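Local coordinates for protein DNA methyltransferase (Nicotiana tabacum, PDB 4ONQ) that probably transfers methyl groups from S-adenosyl-L-methionine to cytosine C5 in DNA, here as the catalytic domain of a plant DRM methyltransferase with sinefungin bound, at residues F40-V45 with S336-Y341; I63-V68 with G81-L86; P114-R119 with F156-C161. The protein carries 5 engineered substitutions. All blocks are in the same frame, centred on the assembly; numbering follows the deposited sequence.

Contact 1: F40-V45 with S336-Y341; sequences FYYENV and SLFSSY. Engineered in segment 336-341: Ser339 (natural residue Tyr), Ser340 (natural residue Asp).
Tyr42 of strand 40-45 pushes one ring edge into the face of Tyr341 from helix 337-341, CD1 standing 3.7 Å above that plane and over its centre. The pair is edge-to-face, and the ring planes are 55° apart. Farther out on the same tyrosine, the phenol end meets Phe338: CZ of Tyr42 lies 3.5 Å from Phe338 CD1, and Phe338 CE1 sits over one face of the Tyr42 ring toward its rim. These last two rings meet obliquely. Phe338 and Tyr341 are three positions apart on the helix, hence on one side of it, and Tyr42 is packed against both. All three rings leave the backbone trans to N (Tyr42 chi1 -179°, Tyr341 180°), which carries them straight out into the space between strand and helix and bridges axes 11.3 Å apart. The Tyr341 hydroxyl runs on past Tyr42 to the strand itself, where Tyr341 OH lies 3.1 Å from Tyr41 O. The same oxygen is 3.8 Å from Phe40 CB and at the edge of the Phe40 ring, near its plane.

In the second shell, Ile56 and Ser59 of helix 50-59 touch Phe338, Val310 of strand 309-312 touches Tyr341, and Pro315 borders Tyr42. The strand is fixed by backbone bonds to Gly312 on one flank and Ile83 on the other. Leu337, next to Phe338, touches sinefungin. This aromatic cluster seals a helix onto the central sheet of a class I-like, Rossmann-type methyltransferase domain, beside its cofactor pocket.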
loop_
_atom_site.group_PDB
_atom_site.type_symbol
_atom_site.label_atom_id
_atom_site.label_comp_id
_atom_site.label_asym_id
_atom_site.label_seq_id
_atom_site.Cartn_x
_atom_site.Cartn_y
_atom_site.Cartn_z
ATOM N N PHE A 40 6.591 9.712 -11.728
ATOM C CA PHE A 40 5.483 8.770 -11.690
ATOM C C PHE A 40 5.802 7.544 -10.856
ATOM O O PHE A 40 6.955 7.125 -10.755
ATOM C CB PHE A 40 4.995 8.390 -13.093
ATOM C CG PHE A 40 5.872 7.404 -13.807
ATOM C CD1 PHE A 40 5.659 6.038 -13.671
ATOM C CD2 PHE A 40 6.887 7.839 -14.643
ATOM C CE1 PHE A 40 6.458 5.126 -14.339
ATOM C CE2 PHE A 40 7.690 6.928 -15.317
ATOM C CZ PHE A 40 7.472 5.570 -15.165
ATOM N N TYR A 41 4.758 6.978 -10.267
ATOM C CA TYR A 41 4.889 5.865 -9.349
ATOM C C TYR A 41 3.727 4.919 -9.611
ATOM O O TYR A 41 2.569 5.283 -9.422
ATOM C CB TYR A 41 4.841 6.399 -7.919
ATOM C CG TYR A 41 5.196 5.412 -6.832
ATOM C CD1 TYR A 41 6.530 5.170 -6.485
ATOM C CD2 TYR A 41 4.191 4.749 -6.121
ATOM C CE1 TYR A 41 6.848 4.278 -5.468
ATOM C CE2 TYR A 41 4.490 3.863 -5.112
ATOM C CZ TYR A 41 5.813 3.626 -4.787
ATOM O OH TYR A 41 6.089 2.744 -3.768
ATOM N N TYR A 42 4.041 3.718 -10.082
ATOM C CA TYR A 42 3.031 2.712 -10.378
ATOM C C TYR A 42 3.249 1.464 -9.533
ATOM O O TYR A 42 4.365 0.961 -9.431
ATOM C CB TYR A 42 3.042 2.328 -11.864
ATOM C CG TYR A 42 1.980 1.306 -12.181
ATOM C CD1 TYR A 42 0.649 1.681 -12.273
ATOM C CD2 TYR A 42 2.296 -0.035 -12.343
ATOM C CE1 TYR A 42 -0.334 0.759 -12.534
ATOM C CE2 TYR A 42 1.311 -0.972 -12.608
ATOM C CZ TYR A 42 -0.005 -0.567 -12.701
ATOM O OH TYR A 42 -1.008 -1.476 -12.961
ATOM N N GLU A 43 2.174 0.953 -8.942
ATOM C CA GLU A 43 2.267 -0.221 -8.086
ATOM C C GLU A 43 1.439 -1.373 -8.636
ATOM O O GLU A 43 0.296 -1.182 -9.048
ATOM C CB GLU A 43 1.804 0.119 -6.670
ATOM C CG GLU A 43 1.749 -1.072 -5.723
ATOM C CD GLU A 43 0.345 -1.364 -5.222
ATOM O OE1 GLU A 43 -0.627 -0.901 -5.855
ATOM O OE2 GLU A 43 0.214 -2.056 -4.191
ATOM N N ASN A 44 2.015 -2.569 -8.645
ATOM C CA ASN A 44 1.251 -3.749 -9.020
ATOM C C ASN A 44 1.676 -4.960 -8.207
ATOM O O ASN A 44 2.751 -4.962 -7.611
ATOM C CB ASN A 44 1.392 -4.035 -10.516
ATOM C CG ASN A 44 0.077 -4.424 -11.159
ATOM O OD1 ASN A 44 -0.812 -4.974 -10.503
ATOM N ND2 ASN A 44 -0.062 -4.129 -12.446
ATOM N N VAL A 45 0.824 -5.981 -8.178
ATOM C CA VAL A 45 1.148 -7.238 -7.511
ATOM C C VAL A 45 2.471 -7.781 -8.037
ATOM O O VAL A 45 2.704 -7.790 -9.241
ATOM C CB VAL A 45 0.052 -8.292 -7.751
ATOM C CG1 VAL A 45 0.378 -9.579 -7.009
ATOM C CG2 VAL A 45 -1.303 -7.751 -7.325
ATOM N N SER A 336 -6.633 -2.767 -19.161
ATOM C CA SER A 336 -7.353 -1.624 -19.704
ATOM C C SER A 336 -7.459 -0.496 -18.721
ATOM O O SER A 336 -7.643 0.644 -19.101
ATOM C CB SER A 336 -8.746 -2.018 -20.142
ATOM O OG SER A 336 -9.597 -0.899 -20.150
ATOM N N LEU A 337 -7.341 -0.824 -17.456
ATOM C CA LEU A 337 -7.304 0.230 -16.455
ATOM C C LEU A 337 -5.860 0.659 -16.263
ATOM O O LEU A 337 -5.563 1.838 -16.030
ATOM C CB LEU A 337 -7.926 -0.255 -15.150
ATOM C CG LEU A 337 -9.453 -0.345 -15.225
ATOM C CD1 LEU A 337 -10.000 -1.289 -14.169
ATOM C CD2 LEU A 337 -10.085 1.044 -15.090
ATOM N N PHE A 338 -4.962 -0.311 -16.386
ATOM C CA PHE A 338 -3.546 -0.013 -16.492
ATOM C C PHE A 338 -3.329 0.831 -17.737
ATOM O O PHE A 338 -2.538 1.777 -17.738
ATOM C CB PHE A 338 -2.727 -1.295 -16.595
ATOM C CG PHE A 338 -1.302 -1.063 -17.007
ATOM C CD1 PHE A 338 -0.452 -0.317 -16.208
ATOM C CD2 PHE A 338 -0.814 -1.589 -18.191
ATOM C CE1 PHE A 338 0.860 -0.097 -16.584
ATOM C CE2 PHE A 338 0.500 -1.375 -18.571
ATOM C CZ PHE A 338 1.338 -0.628 -17.767
ATOM N N SER A 339 -4.127 0.589 -18.744
ATOM C CA SER A 339 -3.991 1.326 -19.957
ATOM C C SER A 339 -4.437 2.703 -19.737
ATOM O O SER A 339 -3.927 3.615 -20.303
ATOM C CB SER A 339 -4.826 0.700 -21.047
ATOM O OG SER A 339 -4.368 -0.601 -21.319
ATOM N N SER A 340 -5.440 2.843 -18.922
ATOM C CA SER A 340 -5.901 4.177 -18.561
ATOM C C SER A 340 -4.800 4.952 -17.840
ATOM O O SER A 340 -4.567 6.137 -18.118
ATOM C CB SER A 340 -7.155 4.096 -17.693
ATOM O OG SER A 340 -8.256 3.596 -18.434
ATOM N N TYR A 341 -4.116 4.274 -16.922
ATOM C CA TYR A 341 -3.001 4.894 -16.217
ATOM C C TYR A 341 -1.943 5.381 -17.200
ATOM O O TYR A 341 -1.483 6.520 -17.121
ATOM C CB TYR A 341 -2.376 3.919 -15.218
ATOM C CG TYR A 341 -1.206 4.496 -14.458
ATOM C CD1 TYR A 341 -1.390 5.121 -13.234
ATOM C CD2 TYR A 341 0.085 4.414 -14.962
ATOM C CE1 TYR A 341 -0.327 5.649 -12.536
ATOM C CE2 TYR A 341 1.155 4.944 -14.275
ATOM C CZ TYR A 341 0.945 5.558 -13.061
ATOM O OH TYR A 341 2.012 6.088 -12.370
#

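Contact 2: I63-V68 with G81-L86; sequences IEPEFV and GYIHNL
Tyr82 O is gripped by two donors: the backbone N of Glu66 at 2.9 Å and a water at 2.8 Å. The water also donates to Glu64 O and accepts from His84 N, so it bridges Glu64 of one segment to Tyr82 and His84 of the other. The return bond, Tyr82 N to Glu66 O, completes an antiparallel hydrogen-bonded pair. Beyond it Phe67 and Gly81 form a non-hydrogen-bonded pair, where Phe67 CD1 lies 3.6 Å from Gly81 CA; with no side chain on Gly81, the phenyl ring can lie close against its CA.

On the face that carries Glu66 and Tyr82, the extended Glu66 chain, CG trans to N (chi1 173°), reaches alongside the sheet to His84. NE2 of His84 donates to Glu66 OE1 at 2.7 Å, nearly straight at 164°; OE1 lies close to the imidazole plane, while the carboxylate plane is turned 38° from it. Val68 CG1 presses on Tyr82 CE2 at 3.5 Å, and the two side chains cross at about a right angle. On the other face Ile83 CD1 packs 3.6 Å from Pro65 CB, while its CG2 branch meets Ile63 CB; Trp53 of helix 50-59 touches both Pro65 and Ile83.

Glu66 OE2 is taken by a salt bridge to Arg91 and by Phe15 N, so both carboxylate oxygens of this buried residue have partners. Arg91 and the surrounding donors would be expected to keep the glutamate ionised. In this beta hairpin at the sheet's edge, His84 donates through NE2 and accepts weakly from Leu86 N at ND1, consistent with a neutral imidazole carrying its proton on NE2.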
loop_
_atom_site.group_PDB
_atom_site.type_symbol
_atom_site.label_atom_id
_atom_site.label_comp_id
_atom_site.label_asym_id
_atom_site.label_seq_id
_atom_site.Cartn_x
_atom_site.Cartn_y
_atom_site.Cartn_z
ATOM N N ILE A 63 11.225 0.988 -18.051
ATOM C CA ILE A 63 11.678 0.909 -16.663
ATOM C C ILE A 63 11.488 -0.485 -16.048
ATOM O O ILE A 63 10.450 -1.125 -16.226
ATOM C CB ILE A 63 10.976 1.978 -15.790
ATOM C CG1 ILE A 63 11.225 3.376 -16.369
ATOM C CG2 ILE A 63 11.442 1.897 -14.341
ATOM C CD1 ILE A 63 10.739 4.504 -15.482
ATOM N N GLU A 64 12.463 -0.950 -15.311
ATOM C CA GLU A 64 12.300 -2.222 -14.678
ATOM C C GLU A 64 11.734 -2.014 -13.308
ATOM O O GLU A 64 12.116 -1.105 -12.603
ATOM C CB GLU A 64 13.626 -2.927 -14.533
ATOM C CG GLU A 64 14.236 -3.447 -15.773
ATOM C CD GLU A 64 15.730 -3.544 -15.621
ATOM O OE1 GLU A 64 16.242 -3.032 -14.611
ATOM O OE2 GLU A 64 16.396 -4.127 -16.495
ATOM N N PRO A 65 10.845 -2.892 -12.917
ATOM C CA PRO A 65 10.161 -2.722 -11.637
ATOM C C PRO A 65 11.110 -2.930 -10.481
ATOM O O PRO A 65 12.132 -3.603 -10.631
ATOM C CB PRO A 65 9.108 -3.834 -11.652
ATOM C CG PRO A 65 9.667 -4.861 -12.558
ATOM C CD PRO A 65 10.382 -4.092 -13.631
ATOM N N GLU A 66 10.772 -2.332 -9.346
ATOM C CA GLU A 66 11.498 -2.530 -8.108
ATOM C C GLU A 66 10.610 -3.375 -7.213
ATOM O O GLU A 66 9.544 -2.931 -6.779
ATOM C CB GLU A 66 11.813 -1.185 -7.448
ATOM C CG GLU A 66 12.420 -1.307 -6.060
ATOM C CD GLU A 66 12.783 0.034 -5.436
ATOM O OE1 GLU A 66 12.237 1.075 -5.866
ATOM O OE2 GLU A 66 13.623 0.041 -4.509
ATOM N N PHE A 67 11.038 -4.607 -6.966
ATOM C CA PHE A 67 10.254 -5.538 -6.171
ATOM C C PHE A 67 10.609 -5.415 -4.703
ATOM O O PHE A 67 11.774 -5.506 -4.325
ATOM C CB PHE A 67 10.475 -6.973 -6.642
ATOM C CG PHE A 67 9.964 -7.242 -8.029
ATOM C CD1 PHE A 67 8.600 -7.290 -8.281
ATOM C CD2 PHE A 67 10.846 -7.464 -9.076
ATOM C CE1 PHE A 67 8.124 -7.543 -9.553
ATOM C CE2 PHE A 67 10.378 -7.712 -10.349
ATOM C CZ PHE A 67 9.014 -7.753 -10.590
ATOM N N VAL A 68 9.594 -5.197 -3.876
ATOM C CA VAL A 68 9.806 -5.089 -2.438
ATOM C C VAL A 68 8.645 -5.683 -1.632
ATOM O O VAL A 68 7.468 -5.592 -2.016
ATOM C CB VAL A 68 10.184 -3.634 -2.004
ATOM C CG1 VAL A 68 9.720 -2.626 -3.028
ATOM C CG2 VAL A 68 9.650 -3.299 -0.621
ATOM N N GLY A 81 5.559 -4.991 -7.008
ATOM C CA GLY A 81 6.475 -4.409 -7.971
ATOM C C GLY A 81 6.104 -2.956 -8.225
ATOM O O GLY A 81 4.948 -2.642 -8.537
ATOM N N TYR A 82 7.081 -2.066 -8.071
ATOM C CA TYR A 82 6.862 -0.639 -8.282
ATOM C C TYR A 82 7.669 -0.124 -9.467
ATOM O O TYR A 82 8.893 -0.188 -9.467
ATOM C CB TYR A 82 7.240 0.159 -7.031
ATOM C CG TYR A 82 6.548 -0.298 -5.767
ATOM C CD1 TYR A 82 5.360 0.290 -5.343
ATOM C CD2 TYR A 82 7.087 -1.315 -4.991
ATOM C CE1 TYR A 82 4.728 -0.126 -4.177
ATOM C CE2 TYR A 82 6.467 -1.737 -3.833
ATOM C CZ TYR A 82 5.289 -1.142 -3.428
ATOM O OH TYR A 82 4.681 -1.582 -2.275
ATOM N N ILE A 83 6.979 0.385 -10.479
ATOM C CA ILE A 83 7.641 1.016 -11.609
ATOM C C ILE A 83 7.648 2.514 -11.376
ATOM O O ILE A 83 6.592 3.117 -11.228
ATOM C CB ILE A 83 6.887 0.750 -12.919
ATOM C CG1 ILE A 83 6.670 -0.751 -13.120
ATOM C CG2 ILE A 83 7.634 1.375 -14.097
ATOM C CD1 ILE A 83 7.768 -1.424 -13.904
ATOM N N HIS A 84 8.828 3.122 -11.346
ATOM C CA HIS A 84 8.902 4.558 -11.112
ATOM C C HIS A 84 10.141 5.203 -11.726
ATOM O O HIS A 84 11.055 4.513 -12.174
ATOM C CB HIS A 84 8.832 4.850 -9.612
ATOM C CG HIS A 84 9.923 4.202 -8.820
ATOM N ND1 HIS A 84 11.132 4.817 -8.576
ATOM C CD2 HIS A 84 9.988 2.991 -8.217
ATOM C CE1 HIS A 84 11.892 4.015 -7.852
ATOM N NE2 HIS A 84 11.224 2.900 -7.624
ATOM N N ASN A 85 10.155 6.532 -11.746
ATOM C CA ASN A 85 11.286 7.288 -12.266
ATOM C C ASN A 85 11.869 8.229 -11.210
ATOM O O ASN A 85 12.410 9.287 -11.531
ATOM C CB ASN A 85 10.880 8.064 -13.523
ATOM C CG ASN A 85 9.806 9.112 -13.250
ATOM O OD1 ASN A 85 9.231 9.170 -12.159
ATOM N ND2 ASN A 85 9.521 9.937 -14.252
ATOM N N LEU A 86 11.749 7.832 -9.948
ATOM C CA LEU A 86 12.248 8.621 -8.828
ATOM C C LEU A 86 13.726 8.359 -8.633
ATOM O O LEU A 86 14.223 7.303 -9.020
ATOM C CB LEU A 86 11.524 8.218 -7.541
ATOM C CG LEU A 86 10.001 8.300 -7.561
ATOM C CD1 LEU A 86 9.392 7.509 -6.405
ATOM C CD2 LEU A 86 9.571 9.752 -7.513
HETATM O O HOH W 1 11.021 1.130 -10.724
#

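Contact 3: P114-R119 with F156-C161; sequences PSWDPR and FVLDQC
Leu158 of helix 156-161 fits into the loop 114-119 with its two methyls parted: CD1 meets Pro118 CD tip to tip at 3.7 Å, while CD2 rests 3.5 Å from Asp117 CG. Trp116 offers the helix its six-membered edge, CH2 lying 3.6 Å from Val157 CG2, which sits in the indole plane; Pro114 CB covers one indole face. Arg119 turns a flat side instead, with Cys161 CB 3.4 Å above its guanidinium plane toward the rim.

That plane is held in part by Asp117, which Arg119 grips side-on. NE donates to the syn lone pair of Asp117 OD1 at 2.9 Å, and NH2 to OD2 at 2.8 Å in a salt bridge. The backbone N of Arg119 also binds OD1, forming an Asx turn. Trp168 NE1 also binds Asp117 OD2, and Leu166 O accepts from Arg119 NH1. An alanine at Asp117 would probably leave Arg119 NE and NH2 and Trp168 NE1 without their mate, the guanidinium less firmly oriented, and a gap beside Leu158 CD2.

No hydrogen bond crosses from loop to helix: the salt bridge lies within the loop, further tied to strand 166-170, and what meets the helix is mainly apolar packing.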
loop_
_atom_site.group_PDB
_atom_site.type_symbol
_atom_site.label_atom_id
_atom_site.label_comp_id
_atom_site.label_asym_id
_atom_site.label_seq_id
_atom_site.Cartn_x
_atom_site.Cartn_y
_atom_site.Cartn_z
ATOM N N PRO A 114 0.340 -19.653 21.089
ATOM C CA PRO A 114 0.907 -20.962 21.423
ATOM C C PRO A 114 2.353 -21.062 20.950
ATOM O O PRO A 114 2.693 -20.525 19.894
ATOM C CB PRO A 114 0.033 -21.939 20.627
ATOM C CG PRO A 114 -1.188 -21.166 20.238
ATOM C CD PRO A 114 -0.742 -19.754 20.097
ATOM N N SER A 115 3.189 -21.747 21.721
ATOM C CA SER A 115 4.589 -21.937 21.350
ATOM C C SER A 115 4.737 -22.658 20.006
ATOM O O SER A 115 5.743 -22.498 19.313
ATOM C CB SER A 115 5.330 -22.708 22.444
ATOM O OG SER A 115 4.713 -23.961 22.680
ATOM N N TRP A 116 3.730 -23.444 19.637
ATOM C CA TRP A 116 3.792 -24.221 18.404
ATOM C C TRP A 116 3.335 -23.444 17.168
ATOM O O TRP A 116 3.344 -23.977 16.056
ATOM C CB TRP A 116 3.005 -25.527 18.543
ATOM C CG TRP A 116 1.586 -25.350 19.002
ATOM C CD1 TRP A 116 1.136 -25.366 20.288
ATOM C CD2 TRP A 116 0.434 -25.142 18.175
ATOM N NE1 TRP A 116 -0.226 -25.178 20.314
ATOM C CE2 TRP A 116 -0.679 -25.035 19.030
ATOM C CE3 TRP A 116 0.240 -25.027 16.796
ATOM C CZ2 TRP A 116 -1.972 -24.823 18.552
ATOM C CZ3 TRP A 116 -1.046 -24.818 16.322
ATOM C CH2 TRP A 116 -2.135 -24.717 17.199
ATOM N N ASP A 117 2.926 -22.192 17.365
ATOM C CA ASP A 117 2.618 -21.307 16.248
ATOM C C ASP A 117 3.834 -20.420 16.012
ATOM O O ASP A 117 4.068 -19.462 16.749
ATOM C CB ASP A 117 1.375 -20.464 16.549
ATOM C CG ASP A 117 0.855 -19.711 15.327
ATOM O OD1 ASP A 117 1.671 -19.294 14.471
ATOM O OD2 ASP A 117 -0.380 -19.535 15.223
ATOM N N PRO A 118 4.619 -20.741 14.976
ATOM C CA PRO A 118 5.924 -20.105 14.760
ATOM C C PRO A 118 5.845 -18.746 14.079
ATOM O O PRO A 118 6.863 -18.068 13.993
ATOM C CB PRO A 118 6.641 -21.099 13.842
ATOM C CG PRO A 118 5.538 -21.729 13.052
ATOM C CD PRO A 118 4.326 -21.775 13.966
ATOM N N ARG A 119 4.666 -18.358 13.602
ATOM C CA ARG A 119 4.518 -17.092 12.891
ATOM C C ARG A 119 4.955 -15.889 13.725
ATOM O O ARG A 119 4.615 -15.773 14.903
ATOM C CB ARG A 119 3.074 -16.882 12.461
ATOM C CG ARG A 119 2.560 -17.863 11.446
ATOM C CD ARG A 119 1.087 -17.596 11.180
ATOM N NE ARG A 119 0.284 -17.770 12.387
ATOM C CZ ARG A 119 -0.915 -17.229 12.567
ATOM N NH1 ARG A 119 -1.446 -16.467 11.621
ATOM N NH2 ARG A 119 -1.575 -17.446 13.697
ATOM N N PHE A 156 -3.216 -28.454 10.365
ATOM C CA PHE A 156 -4.522 -27.962 9.926
ATOM C C PHE A 156 -4.790 -26.505 10.380
ATOM O O PHE A 156 -5.087 -25.629 9.542
ATOM C CB PHE A 156 -5.637 -28.921 10.367
ATOM C CG PHE A 156 -6.994 -28.291 10.419
ATOM C CD1 PHE A 156 -7.698 -28.033 9.255
ATOM C CD2 PHE A 156 -7.564 -27.951 11.633
ATOM C CE1 PHE A 156 -8.952 -27.444 9.302
ATOM C CE2 PHE A 156 -8.817 -27.364 11.688
ATOM C CZ PHE A 156 -9.509 -27.107 10.521
ATOM N N VAL A 157 -4.652 -26.228 11.679
ATOM C CA VAL A 157 -4.920 -24.869 12.148
ATOM C C VAL A 157 -3.887 -23.857 11.664
ATOM O O VAL A 157 -4.241 -22.723 11.376
ATOM C CB VAL A 157 -5.209 -24.732 13.695
ATOM C CG1 VAL A 157 -5.307 -26.066 14.375
ATOM C CG2 VAL A 157 -4.214 -23.792 14.396
ATOM N N LEU A 158 -2.623 -24.259 11.547
ATOM C CA LEU A 158 -1.616 -23.327 11.045
ATOM C C LEU A 158 -1.886 -22.964 9.588
ATOM O O LEU A 158 -1.717 -21.813 9.181
ATOM C CB LEU A 158 -0.204 -23.875 11.220
ATOM C CG LEU A 158 0.394 -23.649 12.607
ATOM C CD1 LEU A 158 1.799 -24.209 12.646
ATOM C CD2 LEU A 158 0.395 -22.165 12.945
ATOM N N ASP A 159 -2.358 -23.916 8.821
ATOM C CA ASP A 159 -2.711 -23.648 7.453
ATOM C C ASP A 159 -3.883 -22.716 7.354
ATOM O O ASP A 159 -3.856 -21.833 6.556
ATOM C CB ASP A 159 -2.996 -24.935 6.641
ATOM C CG ASP A 159 -1.752 -25.761 6.335
ATOM O OD1 ASP A 159 -0.637 -25.293 6.526
ATOM O OD2 ASP A 159 -1.883 -26.904 5.899
ATOM N N GLN A 160 -4.920 -22.949 8.139
ATOM C CA GLN A 160 -6.033 -22.046 8.152
ATOM C C GLN A 160 -5.680 -20.653 8.621
ATOM O O GLN A 160 -6.155 -19.727 8.081
ATOM C CB GLN A 160 -7.200 -22.599 8.945
ATOM C CG GLN A 160 -7.748 -23.907 8.460
ATOM C CD GLN A 160 -8.178 -23.888 7.033
ATOM O OE1 GLN A 160 -8.893 -23.037 6.605
ATOM N NE2 GLN A 160 -7.745 -24.847 6.306
ATOM N N CYS A 161 -4.849 -20.531 9.630
ATOM C CA CYS A 161 -4.405 -19.251 10.138
ATOM C C CYS A 161 -3.590 -18.424 9.185
ATOM O O CYS A 161 -3.759 -17.255 9.113
ATOM C CB CYS A 161 -3.631 -19.428 11.417
ATOM S SG CYS A 161 -4.587 -19.968 12.791
#

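Contacts 1 and 2 are buried and share one sheet: strand 39-45 of contact 1 is the neighbour of strand 79-84 of contact 2, with Phe40 N probably hydrogen-bonded to Asn85 OD1. Contact 1 adds a helix to that sheet through aromatic rings, whereas contact 2 extends the sheet itself by backbone pairing and a charged network. Contact 3 lies apart, its centre about 36 Å from that of contact 1 and across the chain's centre. It is partly buried, joins an irregular loop to a helix, and keeps its salt bridge inside the loop. Sinefungin touches Leu337 of contact 1, whereas the side chain of Tyr82 in contact 2 is about 10 Å from it.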